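Side-chain contact in acetylserotonin O-methyltransferase (Homo sapiens, PDB 4A6D), which methylates N-acetylserotonin with S-adenosyl-L-methionine, giving melatonin and S-adenosyl-L-homocysteine: residues A[63-68]-A[82-87]. Sequence-based numbering, arbitrary orientation.
Sequences LLDICV and AFYRNT
Y84 reaches from the strand 82-86 to the helix 63-68 and meets L64, D65 and V68 with its ring and hydroxyl. The apolar part begins on one ring face. CB of L64 makes a CH-pi contact there, 3.9 Å from the centroid of the Y84 ring and 14° off its normal, while the L64 side chain runs on over the same face until CD1 lies 3.7 Å from CD1 of Y84. V68 comes instead to the ring edge, in its plane: with CG2 anti to its carbonyl carbon, V68 directs this methyl at the ring, 3.6 Å from both CD2 and CE2 of Y84. The axes of the helix and strand segments pass 10.2 Å apart, a distance the tyrosine side chain bridges. This is consistent with a winged-helix fold in the dimerisation domain: strand 81-86 pairs antiparallel with strand 73-78 after helix 57-69, like a two-stranded wing, and V75 of that neighbouring strand also touches Y84. The polar part is one hydrogen bond, from OH of Y84 to OD1 of D65 at 2.6 Å. It arrives on the syn side of the carboxylate but 30° out of its plane, and carboxylate and ring planes are turned 46° apart. The same OD1 forms a salt bridge with R291 of the second subunit, whose positive charge should favour an ionised D65, so the tyrosine's bond is likely to steady an aspartate that faces the dimer interface. A phenylalanine in place of Y84 would probably keep much of the ring packing but leave OD1 of D65 without its hydroxyl donor and the carboxylate less firmly fixed before the arginine. R291 of the second subunit packs on V68 and A82 as well, bordering both the helix and the strand.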
loop_
_atom_site.group_PDB
_atom_site.type_symbol
_atom_site.label_atom_id
_atom_site.label_comp_id
_atom_site.label_asym_id
_atom_site.label_seq_id
_atom_site.Cartn_x
_atom_site.Cartn_y
_atom_site.Cartn_z
ATOM N N LEU A 63 7.855 -1.945 14.377
ATOM C CA LEU A 63 7.519 -3.049 13.487
ATOM C C LEU A 63 6.744 -4.164 14.201
ATOM O O LEU A 63 5.703 -4.584 13.694
ATOM C CB LEU A 63 8.804 -3.582 12.822
ATOM C CG LEU A 63 8.649 -4.402 11.544
ATOM C CD1 LEU A 63 8.614 -3.499 10.319
ATOM C CD2 LEU A 63 9.790 -5.382 11.403
ATOM N N LEU A 64 7.244 -4.639 15.359
ATOM C CA LEU A 64 6.608 -5.709 16.141
ATOM C C LEU A 64 5.237 -5.256 16.659
ATOM O O LEU A 64 4.266 -6.006 16.542
ATOM C CB LEU A 64 7.489 -6.136 17.339
ATOM C CG LEU A 64 8.821 -6.849 17.044
ATOM C CD1 LEU A 64 9.688 -6.883 18.291
ATOM C CD2 LEU A 64 8.604 -8.276 16.507
ATOM N N ASP A 65 5.161 -4.022 17.210
ATOM C CA ASP A 65 3.913 -3.470 17.738
ATOM C C ASP A 65 2.853 -3.318 16.667
ATOM O O ASP A 65 1.698 -3.675 16.913
ATOM C CB ASP A 65 4.142 -2.178 18.527
ATOM C CG ASP A 65 4.829 -2.374 19.871
ATOM O OD1 ASP A 65 4.822 -3.523 20.384
ATOM O OD2 ASP A 65 5.347 -1.367 20.429
ATOM N N ILE A 66 3.239 -2.873 15.458
ATOM C CA ILE A 66 2.287 -2.787 14.346
ATOM C C ILE A 66 1.803 -4.217 13.986
ATOM O O ILE A 66 0.602 -4.413 13.829
ATOM C CB ILE A 66 2.848 -1.993 13.144
ATOM C CG1 ILE A 66 3.051 -0.522 13.544
ATOM C CG2 ILE A 66 1.937 -2.104 11.911
ATOM C CD1 ILE A 66 4.083 0.226 12.835
ATOM N N CYS A 67 2.723 -5.212 13.957
ATOM C CA CYS A 67 2.417 -6.621 13.650
ATOM C C CYS A 67 1.392 -7.202 14.631
ATOM O O CYS A 67 0.504 -7.946 14.205
ATOM C CB CYS A 67 3.690 -7.464 13.595
ATOM S SG CYS A 67 4.667 -7.241 12.079
ATOM N N VAL A 68 1.494 -6.825 15.929
ATOM C CA VAL A 68 0.568 -7.240 16.985
ATOM C C VAL A 68 -0.835 -6.658 16.700
ATOM O O VAL A 68 -1.798 -7.425 16.666
ATOM C CB VAL A 68 1.072 -6.891 18.403
ATOM C CG1 VAL A 68 0.056 -7.307 19.458
ATOM C CG2 VAL A 68 2.424 -7.538 18.682
ATOM N N ALA A 82 7.628 -6.821 27.252
ATOM C CA ALA A 82 6.726 -7.432 26.265
ATOM C C ALA A 82 7.496 -8.544 25.591
ATOM O O ALA A 82 8.684 -8.380 25.305
ATOM C CB ALA A 82 6.312 -6.408 25.213
ATOM N N PHE A 83 6.814 -9.675 25.357
ATOM C CA PHE A 83 7.332 -10.862 24.680
ATOM C C PHE A 83 6.415 -11.234 23.528
ATOM O O PHE A 83 5.209 -11.414 23.712
ATOM C CB PHE A 83 7.537 -12.027 25.658
ATOM C CG PHE A 83 8.708 -11.802 26.582
ATOM C CD1 PHE A 83 9.994 -12.158 26.199
ATOM C CD2 PHE A 83 8.529 -11.209 27.826
ATOM C CE1 PHE A 83 11.081 -11.930 27.046
ATOM C CE2 PHE A 83 9.617 -10.981 28.672
ATOM C CZ PHE A 83 10.884 -11.359 28.279
ATOM N N TYR A 84 6.993 -11.307 22.330
ATOM C CA TYR A 84 6.280 -11.565 21.087
ATOM C C TYR A 84 6.370 -12.998 20.673
ATOM O O TYR A 84 7.391 -13.644 20.896
ATOM C CB TYR A 84 6.818 -10.653 19.979
ATOM C CG TYR A 84 6.753 -9.188 20.351
ATOM C CD1 TYR A 84 7.797 -8.576 21.047
ATOM C CD2 TYR A 84 5.620 -8.430 20.077
ATOM C CE1 TYR A 84 7.709 -7.248 21.467
ATOM C CE2 TYR A 84 5.528 -7.096 20.479
ATOM C CZ TYR A 84 6.574 -6.513 21.176
ATOM O OH TYR A 84 6.503 -5.190 21.501
ATOM N N ARG A 85 5.293 -13.501 20.069
ATOM C CA ARG A 85 5.209 -14.866 19.574
ATOM C C ARG A 85 4.407 -14.876 18.271
ATOM O O ARG A 85 3.654 -13.935 18.012
ATOM C CB ARG A 85 4.616 -15.803 20.656
ATOM C CG ARG A 85 3.092 -15.871 20.725
ATOM C CD ARG A 85 2.619 -16.592 21.974
ATOM N NE ARG A 85 1.448 -15.943 22.572
ATOM C CZ ARG A 85 1.487 -14.848 23.332
ATOM N NH1 ARG A 85 2.646 -14.248 23.589
ATOM N NH2 ARG A 85 0.368 -14.335 23.827
ATOM N N ASN A 86 4.580 -15.922 17.449
ATOM C CA ASN A 86 3.858 -16.071 16.189
ATOM C C ASN A 86 2.393 -16.448 16.434
ATOM O O ASN A 86 2.040 -16.989 17.497
ATOM C CB ASN A 86 4.523 -17.134 15.302
ATOM C CG ASN A 86 5.678 -16.658 14.454
ATOM O OD1 ASN A 86 5.617 -15.625 13.781
ATOM N ND2 ASN A 86 6.731 -17.462 14.396
ATOM N N THR A 87 1.549 -16.145 15.440
ATOM C CA THR A 87 0.125 -16.490 15.397
ATOM C C THR A 87 -0.014 -17.762 14.539
ATOM O O THR A 87 0.997 -18.311 14.081
ATOM C CB THR A 87 -0.666 -15.355 14.731
ATOM O OG1 THR A 87 -0.029 -15.007 13.495
ATOM C CG2 THR A 87 -0.846 -14.151 15.628
#